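Local coordinates for uncharacterized protein (Bacteroides ovatus CL02T12C04, PDB 6PTM), which is an exo-acting carrageenase of glycoside hydrolase family 42 that probably releases small sugars from the ends of carrageenan chains, at residues K70-F81 / N531-A542. Residues are numbered along the deposited sequence; the frame is centred on the assembly and turned at random.
Sequences KEETALRTAEIF and NHQPRIVNEVHA
Helix 70-81 and helix 534-542 touch along one flank while running nearly antiparallel: their N-to-C directions differ by 154° and their axes approach to 9.4 Å. Ala74 and Asn538 bring the backbones nearest, with CA atoms 5.7 Å apart, as the small alanine permits. With CG anti to the backbone N (chi1 173°), the Asn538 amide reaches across so that OD1 lies 3.2 Å from Ala74 CA. Although Ala74 N is equally near, its angle is poor and its hydrogen goes to Lys70 O within the helix. A water answers instead, donating to Asn538 OD1 at 2.6 Å and to Lys70 O, thereby linking the two helices. Methyl CG2 of Thr73 packs on His541 CB, and CG2 of Thr77 lies 3.3 Å from Pro534 O. The hydroxyl of Thr77 turns back to Thr73 O, meeting it from above the carbonyl plane, and also bonds His188. At the other end, Pro534 lies over one face of the Phe81 ring in a CH-pi contact, its CA 4.0 Å from the ring centroid and 10° off the normal. Asn531 O meets the ring edge, 3.3 Å from Phe81 CE2, while Val537 CG2 approaches obliquely. The contact thus joins the N-terminal helices to helix 534-549: helix 109-139 touches both partners through Ala74 and Asn538, helix 44-63 packs against Leu75, and helix 486-498 against Ile536 and Val540.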
ATOM      1  N   LYS A  70       0.405  10.297  24.176  1.00 16.47           N
ATOM      2  CA  LYS A  70       0.499  11.192  22.996  1.00 17.86           C
ATOM      3  C   LYS A  70       1.571  12.264  23.271  1.00 16.50           C
ATOM      4  O   LYS A  70       2.466  12.398  22.463  1.00 15.87           O
ATOM      5  CB  LYS A  70      -0.888  11.761  22.735  1.00 17.79           C
ATOM      6  CG  LYS A  70      -0.999  12.668  21.535  1.00 20.44           C
ATOM      7  CD  LYS A  70      -2.431  13.062  21.277  1.00 21.08           C
ATOM      8  CE  LYS A  70      -2.517  14.082  20.166  1.00 21.94           C
ATOM      9  NZ  LYS A  70      -3.919  14.328  19.778  1.00 21.38           N
ATOM     10  N   GLU A  71       1.483  12.948  24.413  1.00 17.83           N
ATOM     11  CA  GLU A  71       2.399  14.055  24.791  1.00 17.29           C
ATOM     12  C   GLU A  71       3.807  13.501  25.046  1.00 16.62           C
ATOM     13  O   GLU A  71       4.794  14.178  24.660  1.00 18.31           O
ATOM     14  CB  GLU A  71       1.827  14.838  25.963  1.00 17.24           C
ATOM     15  CG  GLU A  71       0.604  15.668  25.603  1.00 18.54           C
ATOM     16  CD  GLU A  71      -0.693  14.875  25.610  1.00 19.80           C
ATOM     17  OE1 GLU A  71      -0.698  13.754  26.181  1.00 19.30           O
ATOM     18  OE2 GLU A  71      -1.692  15.379  25.041  1.00 20.02           O
ATOM     19  N   GLU A  72       3.931  12.329  25.656  1.00 17.33           N
ATOM     20  CA  GLU A  72       5.259  11.684  25.836  1.00 17.18           C
ATOM     21  C   GLU A  72       5.905  11.384  24.488  1.00 16.71           C
ATOM     22  O   GLU A  72       7.153  11.488  24.375  1.00 16.52           O
ATOM     23  CB  GLU A  72       5.152  10.381  26.615  1.00 17.73           C
ATOM     24  CG  GLU A  72       4.812  10.587  28.077  1.00 20.17           C
ATOM     25  CD  GLU A  72       4.496   9.260  28.737  1.00 23.20           C
ATOM     26  OE1 GLU A  72       5.228   8.308  28.451  1.00 28.47           O
ATOM     27  OE2 GLU A  72       3.488   9.154  29.421  1.00 22.77           O
ATOM     28  N   THR A  73       5.104  10.996  23.495  1.00 17.02           N
ATOM     29  CA  THR A  73       5.601  10.723  22.125  1.00 15.58           C
ATOM     30  C   THR A  73       6.123  12.031  21.537  1.00 15.73           C
ATOM     31  O   THR A  73       7.232  12.034  20.963  1.00 16.49           O
ATOM     32  CB  THR A  73       4.523  10.072  21.250  1.00 14.92           C
ATOM     33  OG1 THR A  73       4.178   8.826  21.857  1.00 14.92           O
ATOM     34  CG2 THR A  73       4.992   9.877  19.828  1.00 15.78           C
ATOM     35  N   ALA A  74       5.347  13.107  21.641  1.00 15.93           N
ATOM     36  CA  ALA A  74       5.742  14.454  21.161  1.00 16.18           C
ATOM     37  C   ALA A  74       7.010  14.933  21.897  1.00 16.57           C
ATOM     38  O   ALA A  74       7.915  15.502  21.237  1.00 15.49           O
ATOM     39  CB  ALA A  74       4.593  15.431  21.352  1.00 16.35           C
ATOM     40  N   LEU A  75       7.036  14.796  23.224  1.00 18.10           N
ATOM     41  CA  LEU A  75       8.198  15.208  24.063  1.00 17.82           C
ATOM     42  C   LEU A  75       9.436  14.452  23.572  1.00 18.24           C
ATOM     43  O   LEU A  75      10.485  15.075  23.393  1.00 19.70           O
ATOM     44  CB  LEU A  75       7.929  14.884  25.534  1.00 19.49           C
ATOM     45  CG  LEU A  75       9.045  15.306  26.489  1.00 21.47           C
ATOM     46  CD1 LEU A  75       9.162  16.819  26.522  1.00 23.76           C
ATOM     47  CD2 LEU A  75       8.808  14.804  27.892  1.00 23.41           C
ATOM     48  N   ARG A  76       9.344  13.138  23.402  1.00 18.35           N
ATOM     49  CA  ARG A  76      10.497  12.326  22.950  1.00 18.21           C
ATOM     50  C   ARG A  76      10.929  12.783  21.556  1.00 19.20           C
ATOM     51  O   ARG A  76      12.151  12.884  21.297  1.00 17.84           O
ATOM     52  CB  ARG A  76      10.190  10.830  22.978  1.00 17.64           C
ATOM     53  CG  ARG A  76      11.352   9.973  22.502  1.00 18.07           C
ATOM     54  CD  ARG A  76      12.641  10.208  23.275  1.00 19.30           C
ATOM     55  NE  ARG A  76      12.455   9.961  24.703  1.00 20.42           N
ATOM     56  CZ  ARG A  76      12.359   8.755  25.263  1.00 22.24           C
ATOM     57  NH1 ARG A  76      12.421   7.641  24.548  1.00 20.64           N
ATOM     58  NH2 ARG A  76      12.191   8.666  26.569  1.00 23.05           N
ATOM     59  N   THR A  77       9.974  13.037  20.671  1.00 18.39           N
ATOM     60  CA  THR A  77      10.316  13.529  19.329  1.00 17.88           C
ATOM     61  C   THR A  77      11.136  14.815  19.465  1.00 17.49           C
ATOM     62  O   THR A  77      12.127  15.017  18.725  1.00 17.59           O
ATOM     63  CB  THR A  77       9.075  13.768  18.475  1.00 17.31           C
ATOM     64  OG1 THR A  77       8.284  12.578  18.401  1.00 16.27           O
ATOM     65  CG2 THR A  77       9.488  14.207  17.092  1.00 17.68           C
ATOM     66  N   ALA A  78      10.691  15.700  20.338  1.00 18.48           N
ATOM     67  CA  ALA A  78      11.305  17.019  20.534  1.00 17.66           C
ATOM     68  C   ALA A  78      12.723  16.803  21.064  1.00 19.49           C
ATOM     69  O   ALA A  78      13.673  17.369  20.465  1.00 20.06           O
ATOM     70  CB  ALA A  78      10.441  17.840  21.454  1.00 18.08           C
ATOM     71  N   GLU A  79      12.881  15.946  22.080  1.00 19.71           N
ATOM     72  CA  GLU A  79      14.213  15.652  22.690  1.00 20.23           C
ATOM     73  C   GLU A  79      15.152  15.148  21.606  1.00 19.86           C
ATOM     74  O   GLU A  79      16.275  15.596  21.568  1.00 17.52           O
ATOM     75  CB  GLU A  79      14.105  14.616  23.801  1.00 21.01           C
ATOM     76  CG  GLU A  79      13.378  15.156  24.997  1.00 20.88           C
ATOM     77  CD  GLU A  79      13.004  14.068  25.972  1.00 23.09           C
ATOM     78  OE1 GLU A  79      13.038  12.906  25.599  1.00 23.77           O
ATOM     79  OE2 GLU A  79      12.618  14.413  27.065  1.00 25.63           O
ATOM     80  N   ILE A  80      14.671  14.287  20.711  1.00 19.06           N
ATOM     81  CA  ILE A  80      15.525  13.697  19.642  1.00 19.67           C
ATOM     82  C   ILE A  80      15.935  14.802  18.663  1.00 19.67           C
ATOM     83  O   ILE A  80      17.116  14.874  18.318  1.00 19.24           O
ATOM     84  CB  ILE A  80      14.815  12.527  18.937  1.00 20.28           C
ATOM     85  CG1 ILE A  80      14.700  11.322  19.890  1.00 21.08           C
ATOM     86  CG2 ILE A  80      15.538  12.162  17.647  1.00 20.18           C
ATOM     87  CD1 ILE A  80      13.843  10.196  19.354  1.00 21.64           C
ATOM     88  N   PHE A  81      14.987  15.626  18.231  1.00 17.96           N
ATOM     89  CA  PHE A  81      15.237  16.588  17.131  1.00 18.78           C
ATOM     90  C   PHE A  81      15.995  17.795  17.665  1.00 18.64           C
ATOM     91  O   PHE A  81      16.515  18.539  16.832  1.00 20.40           O
ATOM     92  CB  PHE A  81      13.953  16.997  16.417  1.00 18.55           C
ATOM     93  CG  PHE A  81      13.654  16.069  15.267  1.00 19.42           C
ATOM     94  CD1 PHE A  81      12.926  14.904  15.467  1.00 18.97           C
ATOM     95  CD2 PHE A  81      14.149  16.341  14.004  1.00 18.55           C
ATOM     96  CE1 PHE A  81      12.651  14.066  14.398  1.00 19.82           C
ATOM     97  CE2 PHE A  81      13.880  15.499  12.940  1.00 17.88           C
ATOM     98  CZ  PHE A  81      13.143  14.362  13.143  1.00 18.00           C
ATOM     99  N   ASN A 531      13.420  13.182   8.204  1.00 19.04           N
ATOM    100  CA  ASN A 531      14.681  13.313   8.979  1.00 20.33           C
ATOM    101  C   ASN A 531      14.914  14.791   9.371  1.00 20.11           C
ATOM    102  O   ASN A 531      15.775  15.034  10.260  1.00 21.00           O
ATOM    103  CB  ASN A 531      15.859  12.719   8.223  1.00 20.05           C
ATOM    104  CG  ASN A 531      15.689  11.231   8.029  1.00 22.07           C
ATOM    105  OD1 ASN A 531      15.979  10.444   8.954  1.00 22.50           O
ATOM    106  ND2 ASN A 531      15.301  10.846   6.820  1.00 19.17           N
ATOM    107  N   HIS A 532      14.176  15.728   8.762  1.00 19.79           N
ATOM    108  CA  HIS A 532      14.219  17.182   9.060  1.00 20.99           C
ATOM    109  C   HIS A 532      12.867  17.722   9.545  1.00 21.52           C
ATOM    110  O   HIS A 532      12.686  18.977   9.533  1.00 21.84           O
ATOM    111  CB  HIS A 532      14.676  17.951   7.799  1.00 22.95           C
ATOM    112  CG  HIS A 532      16.063  17.592   7.389  1.00 25.70           C
ATOM    113  ND1 HIS A 532      16.540  17.777   6.113  1.00 30.37           N
ATOM    114  CD2 HIS A 532      17.094  17.099   8.110  1.00 27.52           C
ATOM    115  CE1 HIS A 532      17.807  17.395   6.068  1.00 30.22           C
ATOM    116  NE2 HIS A 532      18.168  16.969   7.279  1.00 27.70           N
ATOM    117  N   GLN A 533      11.932  16.873   9.963  1.00 19.74           N
ATOM    118  CA  GLN A 533      10.525  17.333  10.202  1.00 18.72           C
ATOM    119  C   GLN A 533       9.968  16.734  11.493  1.00 18.54           C
ATOM    120  O   GLN A 533       9.232  15.734  11.480  1.00 18.04           O
ATOM    121  CB  GLN A 533       9.626  16.962   9.029  1.00 19.56           C
ATOM    122  CG  GLN A 533      10.071  17.520   7.693  1.00 20.17           C
ATOM    123  CD  GLN A 533       9.352  16.849   6.547  1.00 20.63           C
ATOM    124  OE1 GLN A 533       9.130  15.625   6.571  1.00 19.43           O
ATOM    125  NE2 GLN A 533       8.994  17.649   5.539  1.00 18.49           N
ATOM    126  N   PRO A 534      10.251  17.381  12.645  1.00 18.21           N
ATOM    127  CA  PRO A 534       9.794  16.876  13.946  1.00 18.32           C
ATOM    128  C   PRO A 534       8.277  16.642  14.028  1.00 16.41           C
ATOM    129  O   PRO A 534       7.909  15.700  14.644  1.00 15.29           O
ATOM    130  CB  PRO A 534      10.232  17.955  14.947  1.00 18.40           C
ATOM    131  CG  PRO A 534      11.366  18.671  14.236  1.00 19.74           C
ATOM    132  CD  PRO A 534      11.007  18.637  12.761  1.00 19.16           C
ATOM    133  N   ARG A 535       7.467  17.486  13.386  1.00 16.17           N
ATOM    134  CA  ARG A 535       6.000  17.403  13.502  1.00 15.13           C
ATOM    135  C   ARG A 535       5.468  16.268  12.612  1.00 15.21           C
ATOM    136  O   ARG A 535       4.476  15.632  13.029  1.00 14.29           O
ATOM    137  CB  ARG A 535       5.342  18.754  13.251  1.00 15.26           C
ATOM    138  CG  ARG A 535       5.431  19.702  14.438  1.00 15.45           C
ATOM    139  CD  ARG A 535       4.417  20.805  14.397  1.00 16.09           C
ATOM    140  NE  ARG A 535       4.644  21.714  13.302  1.00 16.68           N
ATOM    141  CZ  ARG A 535       3.820  22.701  12.968  1.00 17.13           C
ATOM    142  NH1 ARG A 535       4.080  23.444  11.909  1.00 18.55           N
ATOM    143  NH2 ARG A 535       2.695  22.896  13.629  1.00 17.23           N
ATOM    144  N   ILE A 536       6.139  15.930  11.512  1.00 15.27           N
ATOM    145  CA  ILE A 536       5.738  14.767  10.659  1.00 15.55           C
ATOM    146  C   ILE A 536       6.043  13.455  11.399  1.00 15.72           C
ATOM    147  O   ILE A 536       5.178  12.575  11.454  1.00 17.44           O
ATOM    148  CB  ILE A 536       6.429  14.846   9.277  1.00 16.36           C
ATOM    149  CG1 ILE A 536       6.078  16.137   8.542  1.00 18.99           C
ATOM    150  CG2 ILE A 536       6.106  13.647   8.404  1.00 16.31           C
ATOM    151  CD1 ILE A 536       4.628  16.228   8.139  1.00 18.45           C
ATOM    152  N   VAL A 537       7.249  13.294  11.906  1.00 15.33           N
ATOM    153  CA  VAL A 537       7.630  12.071  12.669  1.00 16.81           C
ATOM    154  C   VAL A 537       6.613  11.869  13.803  1.00 16.19           C
ATOM    155  O   VAL A 537       6.105  10.745  13.994  1.00 16.01           O
ATOM    156  CB  VAL A 537       9.082  12.195  13.167  1.00 16.47           C
ATOM    157  CG1 VAL A 537       9.440  11.157  14.210  1.00 17.23           C
ATOM    158  CG2 VAL A 537      10.024  12.094  11.990  1.00 16.99           C
ATOM    159  N   ASN A 538       6.319  12.917  14.556  1.00 15.54           N
ATOM    160  CA  ASN A 538       5.397  12.813  15.717  1.00 14.84           C
ATOM    161  C   ASN A 538       3.990  12.467  15.193  1.00 15.14           C
ATOM    162  O   ASN A 538       3.342  11.611  15.811  1.00 13.62           O
ATOM    163  CB  ASN A 538       5.417  14.063  16.592  1.00 14.67           C
ATOM    164  CG  ASN A 538       4.346  14.005  17.655  1.00 14.66           C
ATOM    165  OD1 ASN A 538       4.390  13.166  18.567  1.00 15.58           O
ATOM    166  ND2 ASN A 538       3.353  14.853  17.497  1.00 13.01           N
ATOM    167  N   GLU A 539       3.517  13.088  14.099  1.00 14.93           N
ATOM    168  CA  GLU A 539       2.089  12.974  13.743  1.00 15.27           C
ATOM    169  C   GLU A 539       1.770  11.549  13.284  1.00 15.63           C
ATOM    170  O   GLU A 539       0.612  11.106  13.497  1.00 15.44           O
ATOM    171  CB  GLU A 539       1.701  13.955  12.660  1.00 16.46           C
ATOM    172  CG  GLU A 539       0.215  14.121  12.564  1.00 18.12           C
ATOM    173  CD  GLU A 539      -0.410  14.811  13.754  1.00 19.68           C
ATOM    174  OE1 GLU A 539       0.339  15.423  14.551  1.00 19.24           O
ATOM    175  OE2 GLU A 539      -1.657  14.765  13.864  1.00 21.16           O
ATOM    176  N   VAL A 540       2.719  10.827  12.687  1.00 14.25           N
ATOM    177  CA  VAL A 540       2.462   9.405  12.325  1.00 15.06           C
ATOM    178  C   VAL A 540       2.074   8.643  13.597  1.00 14.66           C
ATOM    179  O   VAL A 540       1.048   7.959  13.584  1.00 13.32           O
ATOM    180  CB  VAL A 540       3.643   8.715  11.617  1.00 15.28           C
ATOM    181  CG1 VAL A 540       3.303   7.259  11.372  1.00 15.53           C
ATOM    182  CG2 VAL A 540       3.988   9.397  10.297  1.00 16.00           C
ATOM    183  N   HIS A 541       2.855   8.778  14.671  1.00 14.23           N
ATOM    184  CA  HIS A 541       2.598   8.041  15.937  1.00 14.72           C
ATOM    185  C   HIS A 541       1.328   8.544  16.626  1.00 14.28           C
ATOM    186  O   HIS A 541       0.600   7.709  17.192  1.00 14.95           O
ATOM    187  CB  HIS A 541       3.842   8.094  16.822  1.00 14.83           C
ATOM    188  CG  HIS A 541       4.978   7.441  16.145  1.00 14.23           C
ATOM    189  ND1 HIS A 541       4.986   6.083  15.943  1.00 16.11           N
ATOM    190  CD2 HIS A 541       6.084   7.935  15.568  1.00 15.52           C
ATOM    191  CE1 HIS A 541       6.082   5.763  15.277  1.00 16.90           C
ATOM    192  NE2 HIS A 541       6.767   6.886  15.015  1.00 14.72           N
ATOM    193  N   ALA A 542       1.059   9.847  16.578  1.00 13.39           N
ATOM    194  CA  ALA A 542      -0.193  10.428  17.095  1.00 13.67           C
ATOM    195  C   ALA A 542      -1.382   9.855  16.320  1.00 14.18           C
ATOM    196  O   ALA A 542      -2.413   9.564  16.928  1.00 16.01           O
ATOM    197  CB  ALA A 542      -0.152  11.938  17.024  1.00 13.33           C
TER
HETATM  198  O   HOH W   1       2.154  12.308  19.657  1.00 17.19           O